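Long-range contacts in protein kinase (Perkinsela sp. CCAP 1560/4, PDB 6TLX), which probably helps localise the unconventional kinetoplastid kinetochore to centromeres through the zinc-binding central domain of KKT2a: residues A34-N39 and T86-C91; D76-A81 and S104-S109. One frame throughout, in Å; residues are numbered along the deposited sequence.

Contact 1. Residues A34-N39 and T86-C91; sequences AFPKLN and TFFYHC. With ZN (zinc ion), chain C.
Phe35 and Pro36 settle together against Phe88, and Pro36 also reaches His90, so two loop residues rest on two side chains from one strand. The close part lies round the far end of the Phe88 ring. CD1 of Phe35 is 3.6 Å from CE1 of Phe88, and CD of Pro36 is also 3.6 Å from CZ of Phe88, the pyrrolidine carbon meeting the ring edge in its plane. The two phenyl rings meet obliquely: their planes are inclined at 58° and the Phe35 and Phe88 ring centroids are 5.7 Å apart. Phe88 CG stands between its own backbone N and carbonyl carbon (chi1 75°), which carries the ring across to the loop. Two residues along the strand from Phe88, Pro36 CG sits 4.0 Å from the centroid of the His90 imidazole, 11° off the ring normal, a CH-pi contact over the face. The imidazole is not held by Pro36 alone, since His90 ND1 is hydrogen-bonded to Asp96 and Tyr48 meets the ring roughly at right angles.

The looser side is at Ala34, an exposed residue whose methyl turns away; its O comes no nearer than 4.3 Å to Phe88 CE1. Just past the strand, Cys91 SG binds zinc at 2.3 Å, with Cys23, His27 and Cys93 completing the site. Strand 88-90 is the middle member of a three-stranded antiparallel sheet, bonded through its backbone to strands 30-32 and 96-97, while Phe52 from the two-stranded sheet stacks on Phe88, which places the loop beside the point where strand 52-53 meets this ring.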
ATOM      1  N   ALA A  34       9.593   5.270  -8.423  1.00111.13           N
ATOM      2  CA  ALA A  34       9.629   5.876  -9.753  1.00111.97           C
ATOM      3  C   ALA A  34       8.755   5.049 -10.682  1.00112.63           C
ATOM      4  O   ALA A  34       8.676   3.820 -10.554  1.00112.81           O
ATOM      5  CB  ALA A  34      11.049   5.918 -10.293  1.00112.10           C
ATOM      6  N   PHE A  35       8.119   5.716 -11.649  1.00112.52           N
ATOM      7  CA  PHE A  35       7.248   5.068 -12.622  1.00112.78           C
ATOM      8  C   PHE A  35       8.003   3.963 -13.378  1.00114.01           C
ATOM      9  O   PHE A  35       9.185   4.126 -13.685  1.00114.61           O
ATOM     10  CB  PHE A  35       6.659   6.109 -13.583  1.00111.96           C
ATOM     11  CG  PHE A  35       5.699   7.093 -12.953  1.00111.83           C
ATOM     12  CD1 PHE A  35       4.774   6.678 -12.013  1.00112.30           C
ATOM     13  CD2 PHE A  35       5.693   8.425 -13.335  1.00112.37           C
ATOM     14  CE1 PHE A  35       3.882   7.582 -11.449  1.00112.74           C
ATOM     15  CE2 PHE A  35       4.801   9.328 -12.765  1.00112.78           C
ATOM     16  CZ  PHE A  35       3.916   8.903 -11.813  1.00112.45           C
ATOM     17  N   PRO A  36       7.376   2.792 -13.576  1.00114.11           N
ATOM     18  CA  PRO A  36       8.096   1.672 -14.200  1.00114.26           C
ATOM     19  C   PRO A  36       8.302   1.746 -15.710  1.00114.58           C
ATOM     20  O   PRO A  36       7.594   2.473 -16.418  1.00114.42           O
ATOM     21  CB  PRO A  36       7.239   0.470 -13.818  1.00114.79           C
ATOM     22  CG  PRO A  36       5.873   1.012 -13.713  1.00115.05           C
ATOM     23  CD  PRO A  36       6.004   2.410 -13.197  1.00113.50           C
ATOM     24  N   LYS A  37       9.271   0.956 -16.209  1.00114.79           N
ATOM     25  CA  LYS A  37       9.564   0.885 -17.644  1.00115.67           C
ATOM     26  C   LYS A  37       8.644  -0.148 -18.344  1.00115.96           C
ATOM     27  O   LYS A  37       8.074  -1.007 -17.664  1.00116.48           O
ATOM     28  CB  LYS A  37      11.048   0.530 -17.860  1.00117.64           C
ATOM     29  N   LEU A  38       8.529  -0.108 -19.697  1.00115.28           N
ATOM     30  CA  LEU A  38       7.703  -1.048 -20.473  1.00115.31           C
ATOM     31  C   LEU A  38       7.840  -2.496 -20.034  1.00116.52           C
ATOM     32  O   LEU A  38       6.877  -3.254 -20.036  1.00117.12           O
ATOM     33  CB  LEU A  38       8.048  -0.986 -21.967  1.00114.93           C
ATOM     34  CG  LEU A  38       7.639   0.234 -22.795  1.00116.38           C
ATOM     35  CD1 LEU A  38       7.656  -0.109 -24.266  1.00116.89           C
ATOM     36  CD2 LEU A  38       6.235   0.718 -22.470  1.00117.19           C
ATOM     37  N   ASN A  39       9.042  -2.857 -19.650  1.00117.10           N
ATOM     38  CA  ASN A  39       9.475  -4.179 -19.241  1.00118.25           C
ATOM     39  C   ASN A  39       8.840  -4.655 -17.919  1.00118.08           C
ATOM     40  O   ASN A  39       8.839  -5.857 -17.653  1.00117.89           O
ATOM     41  CB  ASN A  39      11.027  -4.136 -19.164  1.00120.85           C
ATOM     42  CG  ASN A  39      11.753  -5.340 -18.595  1.00126.44           C
ATOM     43  OD1 ASN A  39      12.666  -5.206 -17.754  1.00128.37           O
ATOM     44  ND2 ASN A  39      11.394  -6.540 -19.050  1.00127.41           N
ATOM     45  N   THR A  86       4.696   9.827  -2.895  1.00116.96           N
ATOM     46  CA  THR A  86       6.148   9.677  -2.854  1.00116.23           C
ATOM     47  C   THR A  86       6.467   8.325  -3.447  1.00114.48           C
ATOM     48  O   THR A  86       7.628   8.082  -3.698  1.00114.83           O
ATOM     49  CB  THR A  86       6.575   9.807  -1.399  1.00118.19           C
ATOM     50  OG1 THR A  86       5.673   9.060  -0.596  1.00119.47           O
ATOM     51  CG2 THR A  86       6.421  11.225  -0.924  1.00119.02           C
ATOM     52  N   PHE A  87       5.419   7.544  -3.685  1.00112.37           N
ATOM     53  CA  PHE A  87       5.500   6.201  -4.241  1.00110.70           C
ATOM     54  C   PHE A  87       4.080   5.670  -4.540  1.00107.48           C
ATOM     55  O   PHE A  87       3.076   6.277  -4.158  1.00107.36           O
ATOM     56  CB  PHE A  87       6.225   5.249  -3.243  1.00111.40           C
ATOM     57  CG  PHE A  87       5.503   4.983  -1.937  1.00112.66           C
ATOM     58  CD1 PHE A  87       4.504   4.029  -1.858  1.00113.87           C
ATOM     59  CD2 PHE A  87       5.841   5.670  -0.788  1.00113.64           C
ATOM     60  CE1 PHE A  87       3.840   3.786  -0.658  1.00114.82           C
ATOM     61  CE2 PHE A  87       5.182   5.416   0.412  1.00114.67           C
ATOM     62  CZ  PHE A  87       4.184   4.478   0.470  1.00114.56           C
ATOM     63  N   PHE A  88       4.006   4.505  -5.181  1.00104.81           N
ATOM     64  CA  PHE A  88       2.747   3.828  -5.434  1.00102.66           C
ATOM     65  C   PHE A  88       2.972   2.314  -5.464  1.00101.18           C
ATOM     66  O   PHE A  88       4.097   1.855  -5.279  1.00101.03           O
ATOM     67  CB  PHE A  88       2.103   4.343  -6.715  1.00102.17           C
ATOM     68  CG  PHE A  88       2.735   3.859  -7.998  1.00102.66           C
ATOM     69  CD1 PHE A  88       3.918   4.413  -8.459  1.00103.30           C
ATOM     70  CD2 PHE A  88       2.098   2.925  -8.795  1.00103.17           C
ATOM     71  CE1 PHE A  88       4.469   4.013  -9.669  1.00103.80           C
ATOM     72  CE2 PHE A  88       2.666   2.508  -9.988  1.00103.84           C
ATOM     73  CZ  PHE A  88       3.838   3.066 -10.424  1.00103.64           C
ATOM     74  N   TYR A  89       1.910   1.531  -5.666  1.00 99.91           N
ATOM     75  CA  TYR A  89       2.052   0.084  -5.742  1.00 98.80           C
ATOM     76  C   TYR A  89       1.678  -0.345  -7.136  1.00 97.82           C
ATOM     77  O   TYR A  89       0.661   0.082  -7.663  1.00 98.55           O
ATOM     78  CB  TYR A  89       1.197  -0.609  -4.692  1.00 98.44           C
ATOM     79  CG  TYR A  89       1.419  -0.074  -3.299  1.00 99.33           C
ATOM     80  CD1 TYR A  89       0.778   1.076  -2.865  1.00100.63           C
ATOM     81  CD2 TYR A  89       2.250  -0.732  -2.404  1.00100.59           C
ATOM     82  CE1 TYR A  89       0.952   1.556  -1.575  1.00101.93           C
ATOM     83  CE2 TYR A  89       2.452  -0.249  -1.117  1.00101.56           C
ATOM     84  CZ  TYR A  89       1.779   0.881  -0.697  1.00102.87           C
ATOM     85  OH  TYR A  89       1.935   1.364   0.578  1.00105.02           O
ATOM     86  N   HIS A  90       2.516  -1.143  -7.752  1.00 96.14           N
ATOM     87  CA  HIS A  90       2.298  -1.628  -9.106  1.00 94.94           C
ATOM     88  C   HIS A  90       2.333  -3.127  -9.122  1.00 93.96           C
ATOM     89  O   HIS A  90       3.016  -3.757  -8.311  1.00 93.85           O
ATOM     90  CB  HIS A  90       3.389  -1.091 -10.022  1.00 95.59           C
ATOM     91  CG  HIS A  90       3.359  -1.583 -11.435  1.00 98.03           C
ATOM     92  ND1 HIS A  90       2.358  -1.200 -12.315  1.00 99.87           N
ATOM     93  CD2 HIS A  90       4.276  -2.315 -12.111  1.00 99.13           C
ATOM     94  CE1 HIS A  90       2.670  -1.750 -13.477  1.00100.12           C
ATOM     95  NE2 HIS A  90       3.819  -2.422 -13.409  1.00100.07           N
ATOM     96  N   CYS A  91       1.553  -3.707 -10.023  1.00 92.91           N
ATOM     97  CA  CYS A  91       1.511  -5.141 -10.210  1.00 91.96           C
ATOM     98  C   CYS A  91       1.904  -5.396 -11.622  1.00 91.33           C
ATOM     99  O   CYS A  91       1.665  -4.543 -12.484  1.00 90.62           O
ATOM    100  CB  CYS A  91       0.131  -5.702  -9.918  1.00 92.68           C
ATOM    101  SG  CYS A  91       0.081  -7.509  -9.876  1.00 99.29           S
TER
HETATM  102 ZN    ZN C 702      -1.955  -8.386 -10.492  1.00100.19          ZN

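Contact 2. Residues D76-A81 and S104-S109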
ATOM      1  N   ASP A  76       5.242   4.156  10.120  1.00141.01           N
ATOM      2  CA  ASP A  76       5.276   3.378   8.879  1.00139.05           C
ATOM      3  C   ASP A  76       5.249   4.352   7.696  1.00136.45           C
ATOM      4  O   ASP A  76       4.316   5.147   7.611  1.00136.52           O
ATOM      5  CB  ASP A  76       4.049   2.438   8.824  1.00140.61           C
ATOM      6  CG  ASP A  76       4.171   1.278   7.845  1.00143.99           C
ATOM      7  OD1 ASP A  76       5.126   1.281   7.034  1.00144.20           O
ATOM      8  OD2 ASP A  76       3.310   0.364   7.894  1.00145.58           O
ATOM      9  N   GLU A  77       6.259   4.309   6.801  1.00134.13           N
ATOM     10  CA  GLU A  77       6.315   5.222   5.651  1.00132.72           C
ATOM     11  C   GLU A  77       5.043   5.183   4.790  1.00131.81           C
ATOM     12  O   GLU A  77       4.607   6.208   4.263  1.00131.58           O
ATOM     13  CB  GLU A  77       7.542   4.938   4.788  1.00133.92           C
ATOM     14  CG  GLU A  77       7.806   6.040   3.775  1.00138.01           C
ATOM     15  CD  GLU A  77       8.594   5.633   2.544  1.00144.42           C
ATOM     16  OE1 GLU A  77       8.846   6.506   1.680  1.00144.64           O
ATOM     17  OE2 GLU A  77       8.952   4.438   2.437  1.00147.43           O
ATOM     18  N   ARG A  78       4.425   3.997   4.706  1.00130.98           N
ATOM     19  CA  ARG A  78       3.194   3.744   3.968  1.00130.50           C
ATOM     20  C   ARG A  78       1.953   4.419   4.575  1.00129.87           C
ATOM     21  O   ARG A  78       0.941   4.565   3.887  1.00130.10           O
ATOM     22  CB  ARG A  78       2.936   2.238   3.907  1.00131.48           C
ATOM     23  CG  ARG A  78       4.129   1.414   3.468  1.00133.97           C
ATOM     24  CD  ARG A  78       4.072   0.074   4.154  1.00136.54           C
ATOM     25  NE  ARG A  78       4.404  -1.030   3.260  1.00138.72           N
ATOM     26  CZ  ARG A  78       4.272  -2.314   3.579  1.00141.48           C
ATOM     27  NH1 ARG A  78       3.809  -2.665   4.777  1.00141.38           N
ATOM     28  NH2 ARG A  78       4.592  -3.259   2.701  1.00141.50           N
ATOM     29  N   THR A  79       2.083   4.815   5.823  1.00128.83           N
ATOM     30  CA  THR A  79       0.913   5.380   6.494  1.00128.62           C
ATOM     31  C   THR A  79       1.041   6.880   6.566  1.00128.44           C
ATOM     32  O   THR A  79       0.033   7.556   6.610  1.00128.04           O
ATOM     33  CB  THR A  79       1.010   4.979   7.951  1.00129.69           C
ATOM     34  OG1 THR A  79       0.410   3.696   7.923  1.00130.55           O
ATOM     35  CG2 THR A  79       0.257   5.906   8.872  1.00130.01           C
ATOM     36  N   HIS A  80       2.264   7.357   6.561  1.00128.52           N
ATOM     37  CA  HIS A  80       2.434   8.803   6.777  1.00129.18           C
ATOM     38  C   HIS A  80       2.194   9.543   5.484  1.00129.41           C
ATOM     39  O   HIS A  80       2.700   9.098   4.479  1.00129.37           O
ATOM     40  CB  HIS A  80       3.854   9.110   7.233  1.00130.26           C
ATOM     41  N   ALA A  81       1.462  10.642   5.572  1.00129.55           N
ATOM     42  CA  ALA A  81       1.275  11.552   4.431  1.00130.14           C
ATOM     43  C   ALA A  81       0.819  10.788   3.217  1.00130.36           C
ATOM     44  O   ALA A  81       1.425  10.917   2.176  1.00130.18           O
ATOM     45  CB  ALA A  81       2.546  12.286   4.142  1.00130.35           C
ATOM     46  N   SER A 104      -4.867   2.779   3.582  1.00101.68           N
ATOM     47  CA  SER A 104      -6.077   2.256   4.207  1.00101.61           C
ATOM     48  C   SER A 104      -6.084   0.733   4.408  1.00100.56           C
ATOM     49  O   SER A 104      -6.734   0.267   5.344  1.00100.86           O
ATOM     50  CB  SER A 104      -7.321   2.707   3.454  1.00103.58           C
ATOM     51  OG  SER A 104      -7.195   2.468   2.064  1.00106.60           O
ATOM     52  N   ILE A 105      -5.381  -0.040   3.559  1.00 99.15           N
ATOM     53  CA  ILE A 105      -5.357  -1.503   3.739  1.00 98.34           C
ATOM     54  C   ILE A 105      -4.339  -1.895   4.838  1.00 99.33           C
ATOM     55  O   ILE A 105      -4.552  -2.866   5.571  1.00 99.13           O
ATOM     56  CB  ILE A 105      -5.190  -2.288   2.416  1.00 97.01           C
ATOM     57  CG1 ILE A 105      -5.350  -3.793   2.629  1.00 96.88           C
ATOM     58  CG2 ILE A 105      -3.906  -1.951   1.688  1.00 97.10           C
ATOM     59  CD1 ILE A 105      -6.739  -4.219   3.139  1.00 97.71           C
ATOM     60  N   ILE A 106      -3.258  -1.090   5.004  1.00 99.87           N
ATOM     61  CA  ILE A 106      -2.292  -1.271   6.082  1.00100.36           C
ATOM     62  C   ILE A 106      -3.056  -0.933   7.375  1.00101.15           C
ATOM     63  O   ILE A 106      -3.158  -1.808   8.219  1.00101.81           O
ATOM     64  CB  ILE A 106      -1.059  -0.363   5.906  1.00100.87           C
ATOM     65  CG1 ILE A 106      -0.488  -0.420   4.476  1.00101.28           C
ATOM     66  CG2 ILE A 106      -0.007  -0.676   6.965  1.00101.64           C
ATOM     67  CD1 ILE A 106       0.033  -1.722   4.062  1.00102.32           C
ATOM     68  N   HIS A 107      -3.759   0.234   7.449  1.00101.09           N
ATOM     69  CA  HIS A 107      -4.586   0.548   8.617  1.00102.46           C
ATOM     70  C   HIS A 107      -5.598  -0.551   8.933  1.00102.08           C
ATOM     71  O   HIS A 107      -5.531  -1.121  10.013  1.00102.54           O
ATOM     72  CB  HIS A 107      -5.283   1.924   8.544  1.00105.58           C
ATOM     73  CG  HIS A 107      -4.343   3.094   8.487  1.00112.71           C
ATOM     74  ND1 HIS A 107      -4.733   4.319   7.927  1.00115.73           N
ATOM     75  CD2 HIS A 107      -3.043   3.188   8.871  1.00114.89           C
ATOM     76  CE1 HIS A 107      -3.664   5.106   7.993  1.00116.40           C
ATOM     77  NE2 HIS A 107      -2.621   4.472   8.548  1.00116.37           N
ATOM     78  N   ALA A 108      -6.453  -0.914   7.986  1.00101.61           N
ATOM     79  CA  ALA A 108      -7.438  -1.968   8.204  1.00101.84           C
ATOM     80  C   ALA A 108      -6.828  -3.300   8.675  1.00102.13           C
ATOM     81  O   ALA A 108      -7.386  -3.927   9.575  1.00101.72           O
ATOM     82  CB  ALA A 108      -8.252  -2.185   6.945  1.00101.79           C
ATOM     83  N   SER A 109      -5.688  -3.720   8.083  1.00102.46           N
ATOM     84  CA  SER A 109      -5.053  -4.989   8.443  1.00103.49           C
ATOM     85  C   SER A 109      -4.353  -4.937   9.796  1.00103.84           C
ATOM     86  O   SER A 109      -4.235  -5.973  10.457  1.00103.95           O
ATOM     87  CB  SER A 109      -4.081  -5.453   7.362  1.00105.51           C
ATOM     88  OG  SER A 109      -2.814  -4.824   7.490  1.00109.05           O
TER
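Ile106 extends its CD1 methyl over one face of the Arg78 guanidinium, with NH1 of Arg78 4.0 Å from that carbon. This is apolar contact against a flat charged group, and the two side chains cross at about a right angle. The other branch of Ile106 meets a different residue: CG2 lies 3.6 Å from OD2 of Asp76. Thus a single buried isoleucine is touched by two of the loop's charged side chains, Asp76 and Arg78, while Arg78 NH2 has a weak hydrogen bond to the backbone O of Asp19. At the more exposed margin, His107 NE2 donates to Thr79 OG1 at 3.2 Å, a weak bond bent to 123° at the hydrogen. Thr79 CG2 lies at the edge of that imidazole, in its plane. The threonine hydroxyl is set beside its own backbone N (chi1 -85°), which turns it to the histidine. With a valine in place of Thr79, His107 NE2 would probably lose this acceptor and the ring would be freer to turn.

Two backbone bonds to Asp76 O help to shape the loop, from Thr79 N at 2.9 Å and from His80 N at 3.2 Å. The first bond, with helical backbone angles at Glu77 and Arg78, defines a type I beta turn, here laid against helix 99-127 shortly after Cys101 of the four-cysteine zinc site.

The centres of contacts 1 and 2 are about 19 Å apart, and their segments alternate along the chain: 34-39, 76-81, 86-91, 104-109. They adjoin through residues 86-91, since Tyr89 OH lies 3.6 Å from Arg78 CB and Phe87 CZ 3.7 Å from Arg78 CA. Segment 86-91 thus has the 34-39 loop packed against Phe88 and His90, and the 76-81 turn against Phe87 and Tyr89, with helix 99-127 beyond that turn. The same segment ends in a ligand of one zinc, whereas the helix carries Cys101 of the other, consistent with a zinc-binding unit from which the long helix extends.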